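Local coordinates for periplasmic branched-chain amino acid-binding protein (Burkholderia mallei, PDB 3I09) that probably captures a branched-chain amino acid or similar small carboxylate in the periplasm for an ABC transporter, and here holds acetoacetic acid, at residues Phe232-His237 against Met275-Gln280; Gly240-Gln245 against Lys339-Ser344. All blocks are in the same frame, centred on the assembly; numbering follows the deposited sequence.

In the fold
Both interactions anchor the consecutive short helices 233-239 and 241-244, each to a segment later in the chain. Interaction 1 is buried: helix 233-239 meets the start of helix 278-297 near the acetoacetic acid, through an aromatic ring, aliphatic branches and two waters that join polar groups across the gap. Interaction 2 lies at the surface, where helix 241-244 packs on the loop between strands 329-338 and 351-357; its contacts are a leucine, a proline and the carbon parts of polar side chains. The two touch where Val236 CG1 packs 3.7 Å from Leu241 CD2, so a leucine of the surface contact also rests on the inner helix.

Interaction 1. Residues Phe232-His237 against Met275-Gln280; sequences FINDVH and MPSSLQ. With EDO (1,2-ethanediol), chain G.
The ring of Phe232 and the side chain of Leu279 cross at about a right angle. Leu279 CD1 lies over one ring face, 4.1 Å from the centroid of the Phe232 ring in a CH-pi contact, while Leu279 CG closes to 3.5 Å on Phe232 CE1. Ser278 OG comes to the same ring at its edge, in plane, and is held there by its hydrogen bond to Asp251. With CG anti to the carbonyl carbon (chi1 -66°), Phe232 reaches across to both residues. Further along, Ile233 lays CG2 against Pro276 O and Ser277 CA, and its CD1 points to the CB of selenomethionine Met275. These contacts bring together the starts of two helices in this type I periplasmic binding protein, close to the bound acetoacetic acid, about 4 Å from the Phe232 side chain. Ser277 and Gln280 form a capping box: Ser277 N donates to Gln280 OE1 at 2.9 Å, and Gln280 N returns a bond to Ser277 OG, which is also hydrogen-bonded to Ile20 O of the ligand pocket. Water 1 accepts from both Ile233 N and Ser278 N; water 2 ties Asn234 ND2 to Met275 O and Gln280 OE1. Asn234 OD1 sits 3.5 Å from Ser277 CB, buried without a polar partner. Asp235 OD2 takes the N-H of Phe232 almost straight (175°), on the anti side but tilted 29° out of the carboxylate plane.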
loop_
_atom_site.group_PDB
_atom_site.type_symbol
_atom_site.label_atom_id
_atom_site.label_comp_id
_atom_site.label_asym_id
_atom_site.label_seq_id
_atom_site.Cartn_x
_atom_site.Cartn_y
_atom_site.Cartn_z
ATOM N N PHE A 232 -8.721 2.714 -0.086
ATOM C CA PHE A 232 -8.236 3.452 1.051
ATOM C C PHE A 232 -9.354 4.372 1.553
ATOM O O PHE A 232 -10.359 4.579 0.878
ATOM C CB PHE A 232 -6.999 4.284 0.644
ATOM C CG PHE A 232 -5.826 3.449 0.267
ATOM C CD1 PHE A 232 -5.003 2.912 1.241
ATOM C CD2 PHE A 232 -5.596 3.129 -1.070
ATOM C CE1 PHE A 232 -3.900 2.107 0.882
ATOM C CE2 PHE A 232 -4.496 2.329 -1.422
ATOM C CZ PHE A 232 -3.680 1.812 -0.454
ATOM N N ILE A 233 -9.148 4.983 2.705
ATOM C CA ILE A 233 -10.194 5.805 3.311
ATOM C C ILE A 233 -10.592 6.972 2.397
ATOM O O ILE A 233 -11.756 7.331 2.344
ATOM C CB ILE A 233 -9.786 6.283 4.742
ATOM C CG1 ILE A 233 -11.022 6.695 5.526
ATOM C CG2 ILE A 233 -8.731 7.444 4.707
ATOM C CD1 ILE A 233 -10.709 7.185 6.925
ATOM N N ASN A 234 -9.654 7.497 1.616
ATOM C CA ASN A 234 -9.935 8.639 0.731
ATOM C C ASN A 234 -10.845 8.245 -0.434
ATOM O O ASN A 234 -11.610 9.071 -0.972
ATOM C CB ASN A 234 -8.637 9.228 0.166
ATOM C CG ASN A 234 -7.602 9.455 1.229
ATOM O OD1 ASN A 234 -6.956 8.480 1.696
ATOM N ND2 ASN A 234 -7.481 10.710 1.690
ATOM N N ASP A 235 -10.744 6.977 -0.831
ATOM C CA ASP A 235 -11.578 6.448 -1.897
ATOM C C ASP A 235 -13.034 6.354 -1.408
ATOM O O ASP A 235 -13.980 6.729 -2.104
ATOM C CB ASP A 235 -11.048 5.079 -2.349
ATOM C CG ASP A 235 -9.572 5.097 -2.801
ATOM O OD1 ASP A 235 -9.153 6.043 -3.505
ATOM O OD2 ASP A 235 -8.824 4.113 -2.491
ATOM N N VAL A 236 -13.227 5.875 -0.178
ATOM C CA VAL A 236 -14.569 5.898 0.415
ATOM C C VAL A 236 -15.113 7.332 0.546
ATOM O O VAL A 236 -16.285 7.605 0.264
ATOM C CB VAL A 236 -14.614 5.166 1.777
ATOM C CG1 VAL A 236 -16.035 5.176 2.358
ATOM C CG2 VAL A 236 -14.116 3.681 1.631
ATOM N N HIS A 237 -14.266 8.266 0.965
ATOM C CA HIS A 237 -14.677 9.633 1.158
ATOM C C HIS A 237 -15.137 10.224 -0.193
ATOM O O HIS A 237 -16.142 10.937 -0.243
ATOM C CB HIS A 237 -13.493 10.444 1.669
ATOM C CG HIS A 237 -13.823 11.854 2.025
ATOM N ND1 HIS A 237 -13.692 12.894 1.142
ATOM C CD2 HIS A 237 -14.288 12.396 3.180
ATOM C CE1 HIS A 237 -14.062 14.022 1.730
ATOM N NE2 HIS A 237 -14.399 13.750 2.978
HETATM N N MSE A 275 -8.568 12.962 7.578
HETATM C CA MSE A 275 -8.096 11.806 8.331
HETATM C C MSE A 275 -7.018 11.164 7.482
HETATM O O MSE A 275 -7.144 11.136 6.264
HETATM C CB MSE A 275 -9.186 10.751 8.542
HETATM C CG MSE A 275 -10.185 11.062 9.571
HETATM SE SE MSE A 275 -9.426 11.149 11.319
HETATM C CE MSE A 275 -11.046 11.819 12.208
ATOM N N PRO A 276 -5.979 10.615 8.113
ATOM C CA PRO A 276 -4.941 9.964 7.325
ATOM C C PRO A 276 -5.371 8.592 6.829
ATOM O O PRO A 276 -6.111 7.862 7.487
ATOM C CB PRO A 276 -3.772 9.818 8.315
ATOM C CG PRO A 276 -4.469 9.710 9.663
ATOM C CD PRO A 276 -5.634 10.665 9.548
ATOM N N SER A 277 -4.860 8.222 5.666
ATOM C CA SER A 277 -4.958 6.861 5.173
ATOM C C SER A 277 -3.911 5.973 5.854
ATOM O O SER A 277 -2.973 6.461 6.517
ATOM C CB SER A 277 -4.672 6.784 3.667
ATOM O OG SER A 277 -3.272 6.972 3.374
ATOM N N SER A 278 -4.043 4.678 5.646
ATOM C CA SER A 278 -3.058 3.722 6.146
ATOM C C SER A 278 -1.624 3.969 5.553
ATOM O O SER A 278 -0.625 3.686 6.213
ATOM C CB SER A 278 -3.519 2.287 5.869
ATOM O OG SER A 278 -3.641 2.047 4.470
ATOM N N LEU A 279 -1.539 4.528 4.343
ATOM C CA LEU A 279 -0.241 4.851 3.755
ATOM C C LEU A 279 0.440 6.000 4.460
ATOM O O LEU A 279 1.632 5.974 4.692
ATOM C CB LEU A 279 -0.380 5.132 2.247
ATOM C CG LEU A 279 -1.079 4.077 1.417
ATOM C CD1 LEU A 279 -1.060 4.504 -0.037
ATOM C CD2 LEU A 279 -0.446 2.667 1.582
ATOM N N GLN A 280 -0.319 7.055 4.760
ATOM C CA GLN A 280 0.209 8.212 5.441
ATOM C C GLN A 280 0.683 7.865 6.861
ATOM O O GLN A 280 1.781 8.268 7.276
ATOM C CB GLN A 280 -0.833 9.345 5.391
ATOM C CG GLN A 280 -0.950 9.912 3.954
ATOM C CD GLN A 280 -2.313 10.400 3.522
ATOM O OE1 GLN A 280 -3.335 10.214 4.208
ATOM N NE2 GLN A 280 -2.340 11.054 2.348
HETATM C C1 EDO G . -9.367 9.019 -3.812
HETATM O O1 EDO G . -8.164 8.257 -3.808
HETATM C C2 EDO G . -9.284 10.031 -4.940
HETATM O O2 EDO G . -10.182 9.734 -6.027
HETATM O O HOH W 1 -6.759 3.772 4.354
HETATM O O HOH W 2 -5.792 11.397 3.937
#

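Interaction 2. Residues Gly240-Gln245 against Lys339-Ser344; sequences GLETTQ and KKPSES
Leu241 projects from helix 241-244 toward the turn of 3-10 helix at 341-343, in the loop joining antiparallel strands 329-338 and 351-357. Its two methyls part: CD2 rests 3.6 Å from Lys339 O, and CD1 presses tightly on Ser344 CB at 3.4 Å. Leu241 CB meets Pro341 CG, and the carboxylate of Glu242 brings OE1 to the same ring carbon, its chain bent at chi2 (67°). Gln245 covers the neighbouring side. Its CB packs on Lys339 O, an oxygen buried here without a hydrogen-bonding partner, while the Gln245 side chain crosses Pro341 at about a right angle, with NE2 near Pro341 CD, and OE1 lies 3.6 Å from Lys340 CG. What steadies that amide is a bond back to the helix that has just ended, Gln245 NE2 to Glu242 O, with the acceptor in the amide plane. The loop has its own ties: Lys340 N donates to Glu343 OE1, which also forms a salt bridge with Lys352, and Ser344 OG bonds to Asp349 O. Lys339 NZ pairs with the carboxylate of Asp349 and also reaches Glu343 O. At the start of the helix, Gly240 O accepts from both Thr244 N and Thr244 OG1, the hydroxyl coming from above the carbonyl plane at 2.7 Å.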
loop_
_atom_site.group_PDB
_atom_site.type_symbol
_atom_site.label_atom_id
_atom_site.label_comp_id
_atom_site.label_asym_id
_atom_site.label_seq_id
_atom_site.Cartn_x
_atom_site.Cartn_y
_atom_site.Cartn_z
ATOM N N GLY A 240 -18.497 8.248 -1.132
ATOM C CA GLY A 240 -19.590 8.330 -0.185
ATOM C C GLY A 240 -20.086 6.945 0.250
ATOM O O GLY A 240 -19.956 5.936 -0.476
ATOM N N LEU A 241 -20.638 6.901 1.461
ATOM C CA LEU A 241 -21.154 5.654 2.048
ATOM C C LEU A 241 -22.369 5.103 1.343
ATOM O O LEU A 241 -22.547 3.892 1.277
ATOM C CB LEU A 241 -21.469 5.845 3.540
ATOM C CG LEU A 241 -20.257 6.074 4.428
ATOM C CD1 LEU A 241 -20.733 6.287 5.883
ATOM C CD2 LEU A 241 -19.228 4.919 4.305
ATOM N N GLU A 242 -23.222 5.962 0.796
ATOM C CA GLU A 242 -24.411 5.434 0.151
ATOM C C GLU A 242 -23.994 4.452 -0.990
ATOM O O GLU A 242 -24.573 3.390 -1.135
ATOM C CB GLU A 242 -25.277 6.562 -0.400
ATOM C CG GLU A 242 -26.512 6.059 -1.147
ATOM C CD GLU A 242 -27.495 5.373 -0.241
ATOM O OE1 GLU A 242 -27.540 5.731 0.966
ATOM O OE2 GLU A 242 -28.232 4.479 -0.739
ATOM N N THR A 243 -22.946 4.801 -1.719
ATOM C CA THR A 243 -22.449 3.980 -2.836
ATOM C C THR A 243 -21.578 2.818 -2.362
ATOM O O THR A 243 -21.625 1.733 -2.960
ATOM C CB THR A 243 -21.650 4.842 -3.806
ATOM O OG1 THR A 243 -22.542 5.767 -4.452
ATOM C CG2 THR A 243 -20.886 3.971 -4.880
ATOM N N THR A 244 -20.793 3.015 -1.300
ATOM C CA THR A 244 -19.786 1.998 -0.875
ATOM C C THR A 244 -20.215 1.036 0.222
ATOM O O THR A 244 -19.522 0.053 0.513
ATOM C CB THR A 244 -18.454 2.654 -0.464
ATOM O OG1 THR A 244 -18.709 3.711 0.472
ATOM C CG2 THR A 244 -17.751 3.216 -1.694
ATOM N N GLN A 245 -21.347 1.315 0.856
ATOM C CA GLN A 245 -21.815 0.489 1.977
ATOM C C GLN A 245 -21.815 -1.000 1.581
ATOM O O GLN A 245 -22.268 -1.372 0.487
ATOM C CB GLN A 245 -23.226 0.878 2.420
ATOM C CG GLN A 245 -24.291 0.836 1.327
ATOM C CD GLN A 245 -25.609 1.370 1.826
ATOM O OE1 GLN A 245 -26.132 0.865 2.821
ATOM N NE2 GLN A 245 -26.147 2.420 1.166
ATOM N N LYS A 339 -19.412 0.848 6.244
ATOM C CA LYS A 339 -20.675 1.171 6.907
ATOM C C LYS A 339 -21.813 1.697 6.026
ATOM O O LYS A 339 -21.590 2.328 4.996
ATOM C CB LYS A 339 -20.442 2.197 8.033
ATOM C CG LYS A 339 -19.762 1.608 9.262
ATOM C CD LYS A 339 -19.579 2.670 10.383
ATOM C CE LYS A 339 -19.195 2.016 11.705
ATOM N NZ LYS A 339 -19.280 3.019 12.796
ATOM N N LYS A 340 -23.037 1.419 6.471
ATOM C CA LYS A 340 -24.201 2.114 5.988
ATOM C C LYS A 340 -24.082 3.567 6.474
ATOM O O LYS A 340 -23.527 3.826 7.534
ATOM C CB LYS A 340 -25.504 1.541 6.570
ATOM C CG LYS A 340 -25.803 0.085 6.275
ATOM C CD LYS A 340 -27.107 -0.281 6.965
ATOM C CE LYS A 340 -27.296 -1.783 7.049
ATOM N NZ LYS A 340 -27.378 -2.330 5.682
ATOM N N PRO A 341 -24.653 4.509 5.724
ATOM C CA PRO A 341 -24.727 5.891 6.217
ATOM C C PRO A 341 -25.271 6.000 7.646
ATOM O O PRO A 341 -24.697 6.714 8.462
ATOM C CB PRO A 341 -25.671 6.568 5.210
ATOM C CG PRO A 341 -25.428 5.821 3.919
ATOM C CD PRO A 341 -25.213 4.370 4.368
ATOM N N SER A 342 -26.315 5.251 7.969
ATOM C CA SER A 342 -26.938 5.337 9.302
ATOM C C SER A 342 -26.051 4.797 10.419
ATOM O O SER A 342 -26.368 4.993 11.592
ATOM C CB SER A 342 -28.244 4.557 9.326
ATOM O OG SER A 342 -27.988 3.187 9.110
ATOM N N GLU A 343 -24.986 4.082 10.062
ATOM C CA GLU A 343 -24.051 3.525 11.055
ATOM C C GLU A 343 -22.865 4.460 11.325
ATOM O O GLU A 343 -22.101 4.198 12.230
ATOM C CB GLU A 343 -23.515 2.163 10.600
ATOM C CG GLU A 343 -24.606 1.118 10.414
ATOM C CD GLU A 343 -24.128 -0.171 9.801
ATOM O OE1 GLU A 343 -23.190 -0.218 8.967
ATOM O OE2 GLU A 343 -24.768 -1.183 10.124
ATOM N N SER A 344 -22.717 5.507 10.516
ATOM C CA SER A 344 -21.567 6.395 10.571
ATOM C C SER A 344 -21.886 7.505 11.557
ATOM O O SER A 344 -22.852 8.228 11.365
ATOM C CB SER A 344 -21.240 6.955 9.194
ATOM O OG SER A 344 -20.094 7.786 9.233
#